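Local coordinates for protein inositol-3-phosphate synthase (Caenorhabditis elegans, PDB 1VKO) that binds NAD in a Rossmann-type nucleotide-binding domain and belongs to the inositol phosphate synthase family, at residues S462-D466 / D467-P471; V27-P30 / N31-L34; M269-R273 / V274-E278. All coordinates share one frame; numbering follows the deposited sequence.

Contact 1. Residues S462-D466 / D467-P471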
ATOM      1  N   SER A 462      -1.030 -47.863  -2.735  1.00 31.73           N
ATOM      2  CA  SER A 462      -1.689 -48.684  -1.711  1.00 31.48           C
ATOM      3  C   SER A 462      -0.710 -49.022  -0.583  1.00 30.81           C
ATOM      4  O   SER A 462       0.486 -48.859  -0.729  1.00 29.25           O
ATOM      5  CB  SER A 462      -2.258 -49.955  -2.338  1.00 32.46           C
ATOM      6  OG  SER A 462      -1.226 -50.720  -2.945  1.00 34.07           O
ATOM      7  N   TYR A 463      -1.224 -49.485   0.549  1.00 32.54           N
ATOM      8  CA  TYR A 463      -0.370 -49.793   1.702  1.00 33.04           C
ATOM      9  C   TYR A 463      -0.923 -51.008   2.465  1.00 34.00           C
ATOM     10  O   TYR A 463      -2.090 -51.346   2.338  1.00 34.59           O
ATOM     11  CB  TYR A 463      -0.260 -48.560   2.626  1.00 32.24           C
ATOM     12  CG  TYR A 463      -1.538 -48.263   3.371  1.00 27.84           C
ATOM     13  CD1 TYR A 463      -2.652 -47.753   2.705  1.00 21.08           C
ATOM     14  CD2 TYR A 463      -1.644 -48.524   4.727  1.00 22.87           C
ATOM     15  CE1 TYR A 463      -3.829 -47.508   3.368  1.00 22.15           C
ATOM     16  CE2 TYR A 463      -2.829 -48.271   5.414  1.00 24.88           C
ATOM     17  CZ  TYR A 463      -3.921 -47.763   4.732  1.00 21.82           C
ATOM     18  OH  TYR A 463      -5.118 -47.513   5.400  1.00 23.36           O
ATOM     19  N   LYS A 464      -0.099 -51.668   3.260  1.00 36.24           N
ATOM     20  CA  LYS A 464      -0.574 -52.857   3.946  1.00 38.65           C
ATOM     21  C   LYS A 464      -1.447 -52.522   5.138  1.00 40.35           C
ATOM     22  O   LYS A 464      -0.995 -51.912   6.107  1.00 37.82           O
ATOM     23  CB  LYS A 464       0.582 -53.762   4.381  1.00 38.38           C
ATOM     24  CG  LYS A 464       0.741 -55.021   3.539  1.00 39.78           C
ATOM     25  CD  LYS A 464       1.577 -56.073   4.253  1.00 35.08           C
ATOM     26  CE  LYS A 464       1.311 -57.440   3.665  1.00 43.14           C
ATOM     27  NZ  LYS A 464       2.390 -58.426   3.972  1.00 47.03           N
ATOM     28  N   VAL A 465      -2.707 -52.929   5.071  1.00 45.61           N
ATOM     29  CA  VAL A 465      -3.514 -52.910   6.282  1.00 50.69           C
ATOM     30  C   VAL A 465      -3.290 -54.218   7.065  1.00 55.71           C
ATOM     31  O   VAL A 465      -2.533 -54.202   8.041  1.00 59.91           O
ATOM     32  CB  VAL A 465      -4.985 -52.532   6.041  1.00 50.18           C
ATOM     33  CG1 VAL A 465      -5.800 -52.705   7.310  1.00 47.94           C
ATOM     34  CG2 VAL A 465      -5.060 -51.090   5.581  1.00 45.54           C
ATOM     35  N   ASP A 466      -3.865 -55.340   6.636  1.00 56.61           N
ATOM     36  CA  ASP A 466      -3.662 -56.578   7.389  1.00 59.57           C
ATOM     37  C   ASP A 466      -3.343 -57.767   6.495  1.00 60.73           C
ATOM     38  O   ASP A 466      -4.090 -58.748   6.485  1.00 62.53           O
ATOM     39  CB  ASP A 466      -4.892 -56.889   8.283  1.00 60.56           C
ATOM     40  CG  ASP A 466      -4.627 -56.653   9.777  1.00 60.18           C
ATOM     41  OD1 ASP A 466      -3.528 -57.016  10.255  1.00 61.23           O
ATOM     42  OD2 ASP A 466      -5.465 -56.133  10.553  1.00 49.43           O
ATOM     43  N   ASP A 467      -2.234 -57.695   5.764  1.00 60.81           N
ATOM     44  CA  ASP A 467      -1.846 -58.750   4.791  1.00 62.39           C
ATOM     45  C   ASP A 467      -2.449 -58.584   3.381  1.00 61.80           C
ATOM     46  O   ASP A 467      -2.004 -59.252   2.432  1.00 63.40           O
ATOM     47  CB  ASP A 467      -2.100 -60.185   5.313  1.00 63.54           C
ATOM     48  CG  ASP A 467      -0.953 -60.722   6.173  1.00 67.47           C
ATOM     49  OD1 ASP A 467       0.237 -60.536   5.809  1.00 70.00           O
ATOM     50  OD2 ASP A 467      -1.152 -61.356   7.233  1.00 68.06           O
ATOM     51  N   GLU A 468      -3.456 -57.715   3.250  1.00 59.20           N
ATOM     52  CA  GLU A 468      -3.918 -57.260   1.934  1.00 56.95           C
ATOM     53  C   GLU A 468      -3.594 -55.775   1.802  1.00 52.87           C
ATOM     54  O   GLU A 468      -3.419 -55.072   2.801  1.00 52.14           O
ATOM     55  CB  GLU A 468      -5.418 -57.532   1.713  1.00 58.17           C
ATOM     56  CG  GLU A 468      -5.821 -59.014   1.772  1.00 65.34           C
ATOM     57  CD  GLU A 468      -5.800 -59.742   0.421  1.00 67.63           C
ATOM     58  OE1 GLU A 468      -6.796 -59.645  -0.334  1.00 66.33           O
ATOM     59  OE2 GLU A 468      -4.808 -60.452   0.129  1.00 62.09           O
ATOM     60  N   TYR A 469      -3.486 -55.306   0.568  1.00 49.17           N
ATOM     61  CA  TYR A 469      -3.136 -53.920   0.324  1.00 46.17           C
ATOM     62  C   TYR A 469      -4.379 -53.100   0.120  1.00 45.83           C
ATOM     63  O   TYR A 469      -5.322 -53.550  -0.543  1.00 46.14           O
ATOM     64  CB  TYR A 469      -2.213 -53.804  -0.882  1.00 45.48           C
ATOM     65  CG  TYR A 469      -0.786 -54.074  -0.503  1.00 43.12           C
ATOM     66  CD1 TYR A 469      -0.351 -55.372  -0.221  1.00 36.71           C
ATOM     67  CD2 TYR A 469       0.127 -53.033  -0.387  1.00 40.71           C
ATOM     68  CE1 TYR A 469       0.954 -55.620   0.149  1.00 32.73           C
ATOM     69  CE2 TYR A 469       1.432 -53.276  -0.019  1.00 35.63           C
ATOM     70  CZ  TYR A 469       1.833 -54.566   0.245  1.00 36.19           C
ATOM     71  OH  TYR A 469       3.127 -54.800   0.596  1.00 48.86           O
ATOM     72  N   LYS A 470      -4.375 -51.898   0.696  1.00 43.64           N
ATOM     73  CA  LYS A 470      -5.528 -50.996   0.657  1.00 41.68           C
ATOM     74  C   LYS A 470      -5.125 -49.616   0.126  1.00 40.35           C
ATOM     75  O   LYS A 470      -3.973 -49.213   0.309  1.00 39.99           O
ATOM     76  CB  LYS A 470      -6.170 -50.895   2.052  1.00 41.53           C
ATOM     77  CG  LYS A 470      -7.039 -52.136   2.432  1.00 45.65           C
ATOM     78  CD  LYS A 470      -7.708 -52.037   3.829  1.00 56.04           C
ATOM     79  CE  LYS A 470      -8.515 -50.720   4.044  1.00 62.89           C
ATOM     80  NZ  LYS A 470      -8.784 -50.364   5.483  1.00 53.22           N
ATOM     81  N   PRO A 471      -6.043 -48.918  -0.563  1.00 39.63           N
ATOM     82  CA  PRO A 471      -5.852 -47.496  -0.898  1.00 36.71           C
ATOM     83  C   PRO A 471      -6.041 -46.572   0.306  1.00 36.30           C
ATOM     84  O   PRO A 471      -6.691 -46.934   1.288  1.00 35.30           O
ATOM     85  CB  PRO A 471      -6.970 -47.230  -1.897  1.00 35.58           C
ATOM     86  CG  PRO A 471      -8.065 -48.167  -1.471  1.00 39.16           C
ATOM     87  CD  PRO A 471      -7.326 -49.434  -1.097  1.00 37.87           C
TER
HETATM   88  O   HOH W   1      -7.127 -46.859   3.902  1.00 27.51           O
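Lys464 and Tyr469 face each other as a non-hydrogen-bonded pair of an antiparallel hairpin, and the lysine sets its CG methylene over the tyrosine ring, the two side chains crossing at a slant. Lys464 CG sits over one face, displaced toward the rim and 3.7 Å from the ring centroid, in a CH-pi contact. Beyond CG the chain runs extended past the ring toward the turn, where Lys464 NZ forms a long salt bridge with Asp467 OD1 at 3.5 Å. The tyrosine is held from another strand as well: its hydroxyl is hydrogen-bonded to Ser67, and Lys69 makes a cation-pi contact with the ring.

Tyr463 and Lys470 form the neighbouring hydrogen-bonded pair and project to the other face of the sheet. Their backbones exchange two bonds, Tyr463 N to Lys470 O at 2.8 Å and Lys470 N to Tyr463 O at 2.9 Å. With chi1 at 71°, Tyr463 places CG between its own N and carbonyl carbon, and the ring lies beside the backbone of the partner strand, with Pro471 O at its edge, 3.6 Å from Tyr463 CE1. A water spans Tyr463 OH and Pro471 O, while the same hydroxyl is hydrogen-bonded to the backbone N of Gln528 of the second subunit. Val465 points toward the other strand, and its CG2 presses on Lys470 CD at 3.3 Å, a tight fit between a methyl branch and a lysine methylene.

Where the chain reverses, Val465 N is hydrogen-bonded to Glu468 O at 3.2 Å, and Asp467 takes a positive phi of 87°. The arrangement is that of a tight beta hairpin, with strand 461-464 joined to strand 56-71 and strand 469-470 forming the edge of the antiparallel sheet within this chain.

Contact 2. Residues V27-P30 / N31-L34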
ATOM      1  N   VAL A  27      16.675 -45.014  -6.751  1.00 32.01           N
ATOM      2  CA  VAL A  27      16.749 -45.319  -5.319  1.00 31.39           C
ATOM      3  C   VAL A  27      17.650 -46.519  -5.072  1.00 31.94           C
ATOM      4  O   VAL A  27      17.567 -47.503  -5.800  1.00 28.74           O
ATOM      5  CB  VAL A  27      15.398 -45.822  -4.773  1.00 33.91           C
ATOM      6  CG1 VAL A  27      15.293 -45.556  -3.264  1.00 26.86           C
ATOM      7  CG2 VAL A  27      14.205 -45.307  -5.597  1.00 41.84           C
ATOM      8  N   GLU A  28      18.431 -46.475  -3.993  1.00 31.96           N
ATOM      9  CA  GLU A  28      19.319 -47.572  -3.604  1.00 31.60           C
ATOM     10  C   GLU A  28      18.970 -48.018  -2.168  1.00 29.52           C
ATOM     11  O   GLU A  28      19.490 -47.482  -1.199  1.00 25.94           O
ATOM     12  CB  GLU A  28      20.762 -47.051  -3.682  1.00 32.66           C
ATOM     13  CG  GLU A  28      21.769 -47.934  -4.399  1.00 39.43           C
ATOM     14  CD  GLU A  28      21.383 -48.249  -5.834  1.00 46.14           C
ATOM     15  OE1 GLU A  28      21.266 -47.314  -6.664  1.00 37.05           O
ATOM     16  OE2 GLU A  28      21.206 -49.454  -6.128  1.00 55.03           O
ATOM     17  N   SER A  29      18.073 -48.985  -2.011  1.00 32.50           N
ATOM     18  CA  SER A  29      17.606 -49.324  -0.648  1.00 34.26           C
ATOM     19  C   SER A  29      17.226 -50.781  -0.446  1.00 34.51           C
ATOM     20  O   SER A  29      16.590 -51.370  -1.322  1.00 35.95           O
ATOM     21  CB  SER A  29      16.418 -48.440  -0.239  1.00 32.92           C
ATOM     22  OG  SER A  29      16.042 -48.665   1.110  1.00 32.20           O
ATOM     23  N   PRO A  30      17.599 -51.354   0.710  1.00 36.32           N
ATOM     24  CA  PRO A  30      17.176 -52.739   1.078  1.00 35.51           C
ATOM     25  C   PRO A  30      15.683 -52.836   1.355  1.00 34.11           C
ATOM     26  O   PRO A  30      15.149 -53.940   1.517  1.00 31.08           O
ATOM     27  CB  PRO A  30      17.967 -53.040   2.365  1.00 34.44           C
ATOM     28  CG  PRO A  30      18.414 -51.681   2.908  1.00 38.92           C
ATOM     29  CD  PRO A  30      18.493 -50.754   1.726  1.00 34.80           C
ATOM     30  N   ASN A  31      15.028 -51.676   1.376  1.00 35.35           N
ATOM     31  CA  ASN A  31      13.610 -51.532   1.753  1.00 34.71           C
ATOM     32  C   ASN A  31      12.677 -51.220   0.593  1.00 35.68           C
ATOM     33  O   ASN A  31      11.525 -50.861   0.785  1.00 35.71           O
ATOM     34  CB  ASN A  31      13.503 -50.476   2.842  1.00 32.74           C
ATOM     35  CG  ASN A  31      14.098 -50.957   4.138  1.00 32.20           C
ATOM     36  OD1 ASN A  31      14.207 -52.143   4.333  1.00 32.40           O
ATOM     37  ND2 ASN A  31      14.472 -50.052   5.027  1.00 33.49           N
ATOM     38  N   VAL A  32      13.195 -51.380  -0.617  1.00 37.82           N
ATOM     39  CA  VAL A  32      12.474 -51.046  -1.832  1.00 40.80           C
ATOM     40  C   VAL A  32      12.680 -52.163  -2.846  1.00 43.10           C
ATOM     41  O   VAL A  32      13.800 -52.648  -3.025  1.00 43.38           O
ATOM     42  CB  VAL A  32      12.976 -49.712  -2.438  1.00 40.52           C
ATOM     43  CG1 VAL A  32      12.399 -49.497  -3.843  1.00 40.64           C
ATOM     44  CG2 VAL A  32      12.608 -48.557  -1.544  1.00 38.23           C
ATOM     45  N   LYS A  33      11.603 -52.557  -3.519  1.00 43.36           N
ATOM     46  CA  LYS A  33      11.668 -53.634  -4.486  1.00 45.14           C
ATOM     47  C   LYS A  33      10.780 -53.290  -5.671  1.00 45.45           C
ATOM     48  O   LYS A  33       9.592 -53.013  -5.495  1.00 45.61           O
ATOM     49  CB  LYS A  33      11.258 -54.964  -3.807  1.00 44.40           C
ATOM     50  CG  LYS A  33      10.830 -56.088  -4.733  1.00 50.43           C
ATOM     51  CD  LYS A  33      11.057 -57.468  -4.092  1.00 58.77           C
ATOM     52  CE  LYS A  33      10.077 -58.516  -4.634  1.00 61.56           C
ATOM     53  NZ  LYS A  33      10.463 -59.916  -4.265  1.00 64.82           N
ATOM     54  N   LEU A  34      11.355 -53.282  -6.872  1.00 46.16           N
ATOM     55  CA  LEU A  34      10.539 -53.251  -8.083  1.00 47.49           C
ATOM     56  C   LEU A  34      10.158 -54.673  -8.493  1.00 49.61           C
ATOM     57  O   LEU A  34      11.007 -55.576  -8.556  1.00 48.64           O
ATOM     58  CB  LEU A  34      11.230 -52.515  -9.244  1.00 47.58           C
ATOM     59  CG  LEU A  34      10.365 -51.997 -10.416  1.00 47.58           C
ATOM     60  CD1 LEU A  34      10.987 -50.758 -11.007  1.00 54.46           C
ATOM     61  CD2 LEU A  34      10.111 -53.020 -11.535  1.00 48.14           C
TER
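Ser29 reaches forward along the chain with its hydroxyl to meet the N-H of Asn31. The serine hydroxyl lies opposite its own backbone N (chi1 -174°), beside the carbonyl carbon, and from there OG receives the N-H of Asn31 at 3.2 Å. A bond from the residue two positions on to a serine hydroxyl is the mark of an ST turn. The same rotamer brings Ser29 OG to 3.6 Å from Asn31 CB, where it lies alongside the aliphatic root of the asparagine.

The ST turn is overlaid on a type I beta turn from Ser29 to Val32, whose closing bond, Val32 N to Ser29 O, is weak at 3.5 Å. Pro30 occupies the second position, where its ring holds phi at -68°, a value that suits the second position of a type I turn. Asn31 carries CG beside its backbone N (chi1 -70°), which puts its OD1 3.4 Å from Pro30 C. The hydrogen-bonding partner of this oxygen is Arg42 on strand 38-53, through a weak bond.

Val32 CG2, beside the backbone N, lies 4.0 Å from Ser29 CB. Val27 CG1 touches the same methyl loosely, at 4.4 Å. Before the turn, Val27 pairs in parallel with a strand of the second subunit, and the carboxylate of Glu28 is hydrogen-bonded to His58 of that subunit.

The chemistry is thus mainly polar: the closing main-chain bond is weak, the serine hydroxyl adds a second, shorter link to the bend, and the valine contact adds only a slight apolar component.

Contact 3. Residues M269-R273 / V274-E278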
ATOM      1  N   MET A 269     -29.325 -40.969  -2.229  1.00 35.17           N
ATOM      2  CA  MET A 269     -29.871 -41.694  -3.391  1.00 35.02           C
ATOM      3  C   MET A 269     -31.371 -41.609  -3.419  1.00 34.58           C
ATOM      4  O   MET A 269     -31.958 -41.371  -4.472  1.00 34.09           O
ATOM      5  CB  MET A 269     -29.490 -43.186  -3.397  1.00 35.77           C
ATOM      6  CG  MET A 269     -28.018 -43.475  -3.559  1.00 36.18           C
ATOM      7  SD  MET A 269     -27.262 -42.479  -4.837  1.00 37.10           S
ATOM      8  CE  MET A 269     -27.909 -43.253  -6.327  1.00 35.98           C
ATOM      9  N   GLU A 270     -31.996 -41.818  -2.267  1.00 35.41           N
ATOM     10  CA  GLU A 270     -33.450 -41.692  -2.188  1.00 36.22           C
ATOM     11  C   GLU A 270     -33.926 -40.263  -2.517  1.00 35.30           C
ATOM     12  O   GLU A 270     -34.862 -40.110  -3.307  1.00 38.28           O
ATOM     13  CB  GLU A 270     -33.994 -42.193  -0.838  1.00 36.51           C
ATOM     14  CG  GLU A 270     -35.501 -41.988  -0.632  1.00 40.77           C
ATOM     15  CD  GLU A 270     -36.403 -42.945  -1.416  1.00 45.41           C
ATOM     16  OE1 GLU A 270     -35.915 -43.705  -2.277  1.00 39.17           O
ATOM     17  OE2 GLU A 270     -37.631 -42.926  -1.174  1.00 51.32           O
ATOM     18  N   SER A 271     -33.289 -39.231  -1.947  1.00 32.41           N
ATOM     19  CA  SER A 271     -33.693 -37.841  -2.242  1.00 31.79           C
ATOM     20  C   SER A 271     -33.673 -37.550  -3.760  1.00 33.69           C
ATOM     21  O   SER A 271     -34.533 -36.819  -4.277  1.00 34.24           O
ATOM     22  CB  SER A 271     -32.837 -36.824  -1.499  1.00 27.99           C
ATOM     23  OG  SER A 271     -32.794 -37.106  -0.112  1.00 29.44           O
ATOM     24  N   ILE A 272     -32.713 -38.137  -4.471  1.00 33.16           N
ATOM     25  CA  ILE A 272     -32.654 -37.991  -5.933  1.00 32.29           C
ATOM     26  C   ILE A 272     -33.813 -38.731  -6.615  1.00 31.89           C
ATOM     27  O   ILE A 272     -34.386 -38.269  -7.600  1.00 29.75           O
ATOM     28  CB  ILE A 272     -31.296 -38.478  -6.471  1.00 31.58           C
ATOM     29  CG1 ILE A 272     -30.152 -37.674  -5.843  1.00 30.97           C
ATOM     30  CG2 ILE A 272     -31.256 -38.407  -8.011  1.00 31.28           C
ATOM     31  CD1 ILE A 272     -28.740 -38.130  -6.258  1.00 21.77           C
ATOM     32  N   ARG A 273     -34.147 -39.897  -6.086  1.00 35.32           N
ATOM     33  CA  ARG A 273     -35.245 -40.686  -6.637  1.00 36.04           C
ATOM     34  C   ARG A 273     -36.595 -39.963  -6.479  1.00 33.30           C
ATOM     35  O   ARG A 273     -37.344 -39.875  -7.431  1.00 33.98           O
ATOM     36  CB  ARG A 273     -35.285 -42.075  -5.998  1.00 36.02           C
ATOM     37  CG  ARG A 273     -35.788 -43.206  -6.940  1.00 41.80           C
ATOM     38  CD  ARG A 273     -36.214 -44.464  -6.183  1.00 46.53           C
ATOM     39  NE  ARG A 273     -37.142 -44.054  -5.136  1.00 42.30           N
ATOM     40  CZ  ARG A 273     -38.426 -44.356  -5.112  1.00 46.89           C
ATOM     41  NH1 ARG A 273     -38.933 -45.145  -6.054  1.00 47.25           N
ATOM     42  NH2 ARG A 273     -39.192 -43.886  -4.133  1.00 36.41           N
ATOM     43  N   VAL A 274     -36.868 -39.425  -5.293  1.00 30.14           N
ATOM     44  CA  VAL A 274     -38.142 -38.740  -4.995  1.00 28.65           C
ATOM     45  C   VAL A 274     -38.145 -37.241  -5.376  1.00 31.63           C
ATOM     46  O   VAL A 274     -39.063 -36.513  -5.023  1.00 31.73           O
ATOM     47  CB  VAL A 274     -38.549 -38.865  -3.485  1.00 25.31           C
ATOM     48  CG1 VAL A 274     -38.624 -40.279  -3.032  1.00 22.89           C
ATOM     49  CG2 VAL A 274     -37.602 -38.103  -2.609  1.00 24.96           C
ATOM     50  N   ASN A 275     -37.092 -36.789  -6.058  1.00 35.45           N
ATOM     51  CA  ASN A 275     -37.000 -35.440  -6.636  1.00 34.82           C
ATOM     52  C   ASN A 275     -36.995 -34.291  -5.635  1.00 35.06           C
ATOM     53  O   ASN A 275     -37.536 -33.209  -5.886  1.00 33.55           O
ATOM     54  CB  ASN A 275     -38.085 -35.215  -7.678  1.00 33.87           C
ATOM     55  CG  ASN A 275     -37.564 -34.521  -8.879  1.00 32.51           C
ATOM     56  OD1 ASN A 275     -36.621 -35.001  -9.510  1.00 32.53           O
ATOM     57  ND2 ASN A 275     -38.170 -33.387  -9.224  1.00 29.72           N
ATOM     58  N   GLU A 276     -36.334 -34.543  -4.522  1.00 34.08           N
ATOM     59  CA  GLU A 276     -36.173 -33.604  -3.447  1.00 34.79           C
ATOM     60  C   GLU A 276     -35.585 -32.280  -3.937  1.00 36.92           C
ATOM     61  O   GLU A 276     -34.816 -32.247  -4.898  1.00 37.70           O
ATOM     62  CB  GLU A 276     -35.249 -34.261  -2.415  1.00 35.70           C
ATOM     63  CG  GLU A 276     -34.986 -33.464  -1.167  1.00 40.86           C
ATOM     64  CD  GLU A 276     -36.263 -33.095  -0.460  1.00 52.12           C
ATOM     65  OE1 GLU A 276     -37.024 -34.027  -0.075  1.00 40.20           O
ATOM     66  OE2 GLU A 276     -36.490 -31.866  -0.315  1.00 61.03           O
ATOM     67  N   ASP A 277     -35.939 -31.193  -3.258  1.00 36.25           N
ATOM     68  CA  ASP A 277     -35.505 -29.866  -3.644  1.00 35.33           C
ATOM     69  C   ASP A 277     -34.076 -29.531  -3.247  1.00 33.52           C
ATOM     70  O   ASP A 277     -33.327 -29.062  -4.085  1.00 33.51           O
ATOM     71  CB  ASP A 277     -36.485 -28.808  -3.112  1.00 37.36           C
ATOM     72  CG  ASP A 277     -37.470 -28.354  -4.174  1.00 36.74           C
ATOM     73  OD1 ASP A 277     -37.141 -27.402  -4.906  1.00 50.17           O
ATOM     74  OD2 ASP A 277     -38.583 -28.884  -4.366  1.00 33.22           O
ATOM     75  N   GLU A 278     -33.713 -29.752  -1.976  1.00 33.33           N
ATOM     76  CA  GLU A 278     -32.360 -29.500  -1.471  1.00 30.89           C
ATOM     77  C   GLU A 278     -31.374 -30.550  -1.968  1.00 29.66           C
ATOM     78  O   GLU A 278     -30.614 -31.125  -1.189  1.00 37.08           O
ATOM     79  CB  GLU A 278     -32.324 -29.437   0.077  1.00 34.04           C
ATOM     80  CG  GLU A 278     -32.820 -28.137   0.718  1.00 30.81           C
ATOM     81  CD  GLU A 278     -32.090 -26.890   0.223  1.00 31.55           C
ATOM     82  OE1 GLU A 278     -30.890 -26.727   0.494  1.00 24.81           O
ATOM     83  OE2 GLU A 278     -32.728 -26.040  -0.428  1.00 43.66           O
TER
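Glu270 sends CG opposite its backbone N (chi1 175°) and then bends at chi2 (75°), a course that carries the carboxylate forward, toward the C-terminal end of helix 265-273, and sets OE2 3.4 Å from Val274 CG1. The two side chains cross at about a right angle, with the methyl against the carboxylate oxygen. Arg273, kinked at its third torsion, comes to the same carboxylate: its NE forms a salt bridge with Glu270 OE1 at 3.1 Å, approaching from above the carboxylate plane, and its NH2 adds a weak bond to Glu270 OE2 at 3.5 Å. Val274 CG1 also lies against this guanidinium group.

The helix itself ends in a Schellman motif. Val274 N still makes a regular helical bond to Glu270 O at 2.9 Å, and Asn275 then swings to a positive phi of 64°. The reversal lets Glu276 N reach back to Ser271 O at 2.9 Å, while Asn275 N makes a weak bond to Ile272 O at 3.4 Å. Ser271 and Glu276, the pair brought together across the motif, touch through their CB atoms at 3.6 Å; the hydroxyl of Ser271 is bonded instead to the backbone oxygens of Leu261 and Glu267. Asn275 holds the exit of the helix to the start of another: its amide bonds to the backbone of Asp218 and Lys220.

The helix end thus combines a side-chain ion pair with backbone capping. The Glu270-Arg273 bridge is tilted and partly weak and lies among exposed residues, whereas the carbonyls of Ser271 and, weakly, Ile272 receive N-H groups from the reversed chain.

Overall arrangement
From the N terminus the three contacts follow in series, and none encloses or crosses another. Contact 2 closes the bend between strands 24-27 and 32-35 and leads into one edge of the antiparallel sheet. Contact 3 ends helix 265-273, turning the chain toward helix 281-291; its centre is about 51 Å from that of contact 2. Contact 1 closes the hairpin of strands 461-464 and 469-470, at the other edge of the sheet that contact 2 enters. The centres of contacts 1 and 2 lie about 19 Å apart without touching, and both meet the second subunit, whereas no other chain of the assembly touches contact 3.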